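Local structure of putative 2,5-diketo-D-gluconic acid reductase B (Sinorhizobium meliloti, 3UP8) at residues 127-132 and 291-296; 180-185 and 285-290. The protein probably reduces methylglyoxal to hydroxyacetone with NADPH, as an aldehyde- and ketone-reducing member of the aldo/keto reductase family. One frame throughout, in Å; residues are numbered along the deposited sequence.

Interaction 1 (127-132 and 291-296); sequences LHWPGS and GLAPEW. With ACT (acetate ion), chain C.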
# COMPACT_ATOMS: atom_id res chain seq x y z
N LEU A 127 -5.44 -9.85 -2.20
CA LEU A 127 -6.82 -10.02 -1.80
C LEU A 127 -7.17 -8.75 -1.05
O LEU A 127 -6.52 -8.40 -0.04
CB LEU A 127 -6.97 -11.27 -0.91
CG LEU A 127 -6.41 -12.57 -1.48
CD1 LEU A 127 -6.42 -13.71 -0.45
CD2 LEU A 127 -7.16 -12.99 -2.77
N HIS A 128 -8.21 -8.07 -1.52
CA HIS A 128 -8.53 -6.72 -1.03
C HIS A 128 -9.05 -6.70 0.41
O HIS A 128 -8.66 -5.84 1.20
CB HIS A 128 -9.52 -6.03 -1.98
CG HIS A 128 -9.45 -4.53 -1.95
ND1 HIS A 128 -9.80 -3.75 -3.03
CD2 HIS A 128 -9.05 -3.68 -0.98
CE1 HIS A 128 -9.63 -2.48 -2.73
NE2 HIS A 128 -9.17 -2.40 -1.49
N TRP A 129 -9.91 -7.66 0.75
CA TRP A 129 -10.50 -7.77 2.08
C TRP A 129 -10.61 -9.24 2.45
O TRP A 129 -10.78 -10.07 1.56
CB TRP A 129 -11.89 -7.12 2.11
CG TRP A 129 -11.83 -5.62 2.07
CD1 TRP A 129 -11.84 -4.84 0.96
CD2 TRP A 129 -11.69 -4.74 3.19
NE1 TRP A 129 -11.74 -3.51 1.31
CE2 TRP A 129 -11.63 -3.43 2.68
CE3 TRP A 129 -11.62 -4.93 4.57
CZ2 TRP A 129 -11.51 -2.31 3.50
CZ3 TRP A 129 -11.50 -3.81 5.40
CH2 TRP A 129 -11.43 -2.52 4.85
N PRO A 130 -10.52 -9.57 3.75
CA PRO A 130 -10.63 -10.97 4.22
C PRO A 130 -12.05 -11.54 4.27
O PRO A 130 -12.23 -12.75 4.09
CB PRO A 130 -10.05 -10.91 5.64
CG PRO A 130 -10.37 -9.53 6.09
CD PRO A 130 -10.18 -8.66 4.86
N GLY A 131 -13.04 -10.67 4.50
CA GLY A 131 -14.44 -11.08 4.63
C GLY A 131 -15.08 -11.57 3.35
O GLY A 131 -15.21 -10.82 2.37
N SER A 132 -15.46 -12.84 3.36
CA SER A 132 -15.99 -13.54 2.18
C SER A 132 -16.51 -14.91 2.61
O SER A 132 -15.98 -15.52 3.54
CB SER A 132 -14.87 -13.74 1.15
OG SER A 132 -15.34 -14.47 0.02
N GLY A 291 -18.91 -6.88 7.08
CA GLY A 291 -18.86 -8.03 6.18
C GLY A 291 -17.49 -8.25 5.55
O GLY A 291 -17.06 -9.39 5.38
N LEU A 292 -16.81 -7.16 5.20
CA LEU A 292 -15.50 -7.24 4.53
C LEU A 292 -14.38 -7.18 5.55
O LEU A 292 -13.36 -7.86 5.43
CB LEU A 292 -15.33 -6.06 3.56
CG LEU A 292 -16.34 -5.84 2.44
CD1 LEU A 292 -15.84 -4.77 1.49
CD2 LEU A 292 -16.62 -7.11 1.69
N ALA A 293 -14.56 -6.31 6.55
CA ALA A 293 -13.57 -6.14 7.61
C ALA A 293 -13.53 -7.38 8.49
O ALA A 293 -14.57 -8.01 8.69
CB ALA A 293 -13.91 -4.90 8.43
N PRO A 294 -12.36 -7.74 9.00
CA PRO A 294 -12.30 -8.85 9.95
C PRO A 294 -12.54 -8.33 11.37
O PRO A 294 -12.66 -7.11 11.57
CB PRO A 294 -10.86 -9.30 9.84
CG PRO A 294 -10.10 -8.01 9.62
CD PRO A 294 -11.03 -7.11 8.83
N GLU A 295 -12.58 -9.25 12.32
CA GLU A 295 -12.50 -8.91 13.73
C GLU A 295 -11.07 -8.45 13.96
O GLU A 295 -10.16 -9.26 14.09
CB GLU A 295 -12.86 -10.13 14.61
CG GLU A 295 -12.93 -9.86 16.11
CD GLU A 295 -14.06 -8.91 16.51
OE1 GLU A 295 -14.89 -8.54 15.65
OE2 GLU A 295 -14.13 -8.53 17.70
N TRP A 296 -10.86 -7.13 13.94
CA TRP A 296 -9.53 -6.55 14.06
C TRP A 296 -8.85 -6.98 15.37
O TRP A 296 -9.53 -7.26 16.36
CB TRP A 296 -9.61 -5.02 14.03
CG TRP A 296 -10.32 -4.43 12.82
CD1 TRP A 296 -11.53 -3.81 12.82
CD2 TRP A 296 -9.84 -4.37 11.47
NE1 TRP A 296 -11.85 -3.38 11.55
CE2 TRP A 296 -10.82 -3.70 10.70
CE3 TRP A 296 -8.66 -4.80 10.83
CZ2 TRP A 296 -10.68 -3.46 9.33
CZ3 TRP A 296 -8.52 -4.56 9.46
CH2 TRP A 296 -9.51 -3.89 8.73
C ACT C . -8.67 0.70 0.20
O ACT C . -7.53 0.95 -0.25
OXT ACT C . -9.45 0.17 -0.60
CH3 ACT C . -9.09 1.00 1.60

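Interaction 2 (180-185 and 285-290); sequences QVEYHP and RIVNPQ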
# COMPACT_ATOMS: atom_id res chain seq x y z
N GLN A 180 -1.54 -5.04 3.26
CA GLN A 180 -1.85 -3.65 3.10
C GLN A 180 -3.01 -3.31 4.02
O GLN A 180 -4.10 -3.88 3.92
CB GLN A 180 -2.18 -3.30 1.64
CG GLN A 180 -2.52 -1.82 1.47
CD GLN A 180 -2.68 -1.38 0.03
OE1 GLN A 180 -1.90 -1.76 -0.86
NE2 GLN A 180 -3.68 -0.53 -0.21
N VAL A 181 -2.74 -2.39 4.94
CA VAL A 181 -3.69 -2.00 5.98
C VAL A 181 -3.66 -0.49 6.21
O VAL A 181 -2.70 0.19 5.86
CB VAL A 181 -3.36 -2.69 7.33
CG1 VAL A 181 -3.49 -4.23 7.22
CG2 VAL A 181 -1.96 -2.28 7.84
N GLU A 182 -4.75 0.02 6.79
CA GLU A 182 -4.82 1.41 7.26
C GLU A 182 -3.76 1.59 8.34
O GLU A 182 -3.70 0.82 9.28
CB GLU A 182 -6.19 1.68 7.87
CG GLU A 182 -6.37 3.09 8.36
CD GLU A 182 -7.76 3.35 8.90
OE1 GLU A 182 -8.69 2.61 8.55
OE2 GLU A 182 -7.90 4.32 9.67
N TYR A 183 -2.91 2.60 8.19
CA TYR A 183 -1.88 2.85 9.20
C TYR A 183 -1.48 4.32 9.16
O TYR A 183 -1.09 4.85 8.12
CB TYR A 183 -0.66 1.93 8.97
CG TYR A 183 0.34 1.88 10.11
CD1 TYR A 183 -0.04 2.15 11.42
CD2 TYR A 183 1.68 1.56 9.85
CE1 TYR A 183 0.91 2.10 12.47
CE2 TYR A 183 2.62 1.50 10.89
CZ TYR A 183 2.23 1.76 12.18
OH TYR A 183 3.19 1.71 13.17
N HIS A 184 -1.63 4.97 10.31
CA HIS A 184 -1.36 6.40 10.48
C HIS A 184 -1.19 6.59 11.99
O HIS A 184 -1.42 5.66 12.76
CB HIS A 184 -2.53 7.24 9.95
CG HIS A 184 -3.87 6.78 10.40
ND1 HIS A 184 -4.34 6.98 11.69
CD2 HIS A 184 -4.87 6.13 9.74
CE1 HIS A 184 -5.55 6.45 11.80
NE2 HIS A 184 -5.89 5.94 10.64
N PRO A 185 -0.76 7.79 12.43
CA PRO A 185 -0.45 7.94 13.86
C PRO A 185 -1.60 7.62 14.84
O PRO A 185 -1.34 7.24 15.99
CB PRO A 185 -0.05 9.42 13.96
CG PRO A 185 0.52 9.73 12.59
CD PRO A 185 -0.37 8.97 11.64
N ARG A 285 -9.40 4.05 13.87
CA ARG A 285 -9.66 3.39 12.58
C ARG A 285 -10.75 4.10 11.80
O ARG A 285 -11.82 4.40 12.34
CB ARG A 285 -10.04 1.93 12.78
CG ARG A 285 -10.15 1.16 11.46
CD ARG A 285 -10.58 -0.26 11.71
NE ARG A 285 -9.68 -0.98 12.60
CZ ARG A 285 -8.50 -1.49 12.24
NH1 ARG A 285 -8.08 -1.38 10.98
NH2 ARG A 285 -7.75 -2.13 13.14
N ILE A 286 -10.46 4.35 10.52
CA ILE A 286 -11.37 5.06 9.62
C ILE A 286 -12.18 4.08 8.75
O ILE A 286 -13.38 4.26 8.58
CB ILE A 286 -10.58 6.02 8.69
CG1 ILE A 286 -9.82 7.06 9.53
CG2 ILE A 286 -11.51 6.70 7.65
CD1 ILE A 286 -8.73 7.78 8.74
N VAL A 287 -11.51 3.06 8.21
CA VAL A 287 -12.15 2.15 7.24
C VAL A 287 -12.55 0.83 7.92
O VAL A 287 -11.70 0.08 8.37
CB VAL A 287 -11.19 1.87 6.03
CG1 VAL A 287 -11.88 1.02 4.97
CG2 VAL A 287 -10.72 3.19 5.41
N ASN A 288 -13.86 0.56 7.98
CA ASN A 288 -14.37 -0.60 8.71
C ASN A 288 -15.68 -1.14 8.08
O ASN A 288 -16.73 -1.12 8.73
CB ASN A 288 -14.60 -0.20 10.17
CG ASN A 288 -14.51 -1.38 11.14
OD1 ASN A 288 -14.46 -2.55 10.74
ND2 ASN A 288 -14.49 -1.06 12.43
N PRO A 289 -15.64 -1.58 6.81
CA PRO A 289 -16.90 -2.01 6.18
C PRO A 289 -17.41 -3.35 6.72
O PRO A 289 -16.67 -4.34 6.77
CB PRO A 289 -16.58 -2.07 4.69
CG PRO A 289 -15.10 -2.23 4.63
CD PRO A 289 -14.52 -1.58 5.86
N GLN A 290 -18.66 -3.36 7.15
CA GLN A 290 -19.29 -4.55 7.70
C GLN A 290 -19.30 -5.68 6.66
O GLN A 290 -19.64 -5.46 5.50
CB GLN A 290 -20.72 -4.22 8.17
CG GLN A 290 -21.55 -5.41 8.64
CD GLN A 290 -20.91 -6.17 9.78
OE1 GLN A 290 -21.03 -7.40 9.86
NE2 GLN A 290 -20.22 -5.45 10.67
O HOH W 1 -9.04 -0.19 8.47

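Interaction 1 (127-132 and 291-296)
Trp129 and Leu292 both carry CG anti to their own carbonyl carbon (chi1 -73° and -57°), and these rotations bring the indole and the isobutyl group together at about a right angle. Leu292 lies over one face of the indole: its CD1 stands 4.2 Å from the centroid of the five-membered ring of Trp129, almost on the ring normal, a CH-pi contact, while its CB rests above the same face nearer the rim. Leucine suits the place because CB and one branch, CD1, can both lie on the flat indole while the other branch, CD2, turns toward Gly131 O. Farther along the indole, CZ3 of Trp129 meets the methyl CB of Ala293. The same Trp129 CZ3 lies 3.9 Å from Trp296 CH2. Beside this aromatic group two proline rings pack against each other, Pro130 CG lying 3.7 Å from Pro294 CD; the same Pro294 CD stands over one face of the Trp296 ring, offset toward its rim. The backbones are pinned by one hydrogen bond, Gly131 N to Leu292 O at 3.0 Å, with the donor tilted from the carbonyl plane. Gly131 CA also makes a CA-H...O contact of 3.2 Å with Gly291 O. A side chain on Gly131 would run into Gly291 O, so glycine fits this close approach. Next to Trp129 in the chain, His128 NE2 donates to OXT of an acetate ion at 2.7 Å, and Tyr70, the predicted proton donor, also hydrogen-bonds this acetate. The ion probably came from the crystallisation liquor, yet its position is consistent with the predicted role of His128 in substrate binding. The arrangement is that of the aldo/keto reductase TIM barrel, in which the loop after a barrel strand and the C-terminal loop together wall the substrate pocket.

Interaction 2 (180-185 and 285-290)
Hydrogen bonds from backbone to carboxylate dominate the meeting of Glu182 with Ile286 and Val287. Glu182 reaches across with CG anti to its backbone N (chi1 -179°) and the chain extended beyond it, which carries both oxygens to two successive amides. Ile286 N gives its hydrogen to the syn lone pair of Glu182 OE2 at 2.7 Å and makes a weaker, longer bond to OE1. Val287 N approaches Glu182 OE1 on the syn side at 2.9 Å, with an N-H...O angle of 167°. Within segment 180-185, His184 NE2 donates to the anti lone pair of Glu182 OE2 at 2.8 Å, close to the plane of the imidazole, so OE2 is gripped from both its syn and anti sides.

Water carries a further link. One molecule donates to Glu182 OE1 and to Val287 O and accepts from Arg285 NH1 at 2.9 Å, joining the guanidinium to the carboxylate indirectly; the guanidinium also makes a cation-pi contact with Trp296.

Van der Waals contacts complete the fit. CB and CG1 of Ile286 lie against Glu182 OE2, and its CD1 comes 3.9 Å from His184 NE2, which probably helps to screen the histidine-carboxylate bond from solvent.

Were Glu182 replaced by an alanine, the amides of Ile286 and Val287 and the imidazole NE2 of His184 would probably lose their shared acceptor, leaving the C-terminal loop free to shift.

A buried carboxylate met by several N-H donors, with an arginine one water away, is likely to be stabilised as the anion, a fixed acceptor at the end of a barrel strand.

How the interactions relate
From the N terminus, the chain passes through three barrel strands before strand 122-127, whose following loop supplies most of segment 127-132, and then reaches strand 176-182, whose last residues open segment 180-185. After the last barrel strand and helix 270-277, the C-terminal loop returns past both. Interaction 2 closes its loop first, at 285-290, and interaction 1 closes the larger one immediately afterwards, at 291-296, so the second contact is nested inside the first. Their centres are 11 Å apart. Trp296 joins them, its NE1 lying 2.9 Å from Asn288 OD1 in a probable hydrogen bond, while Trp129 packs against Pro289. One continuous C-terminal loop thus ties together the ends of two barrel strands.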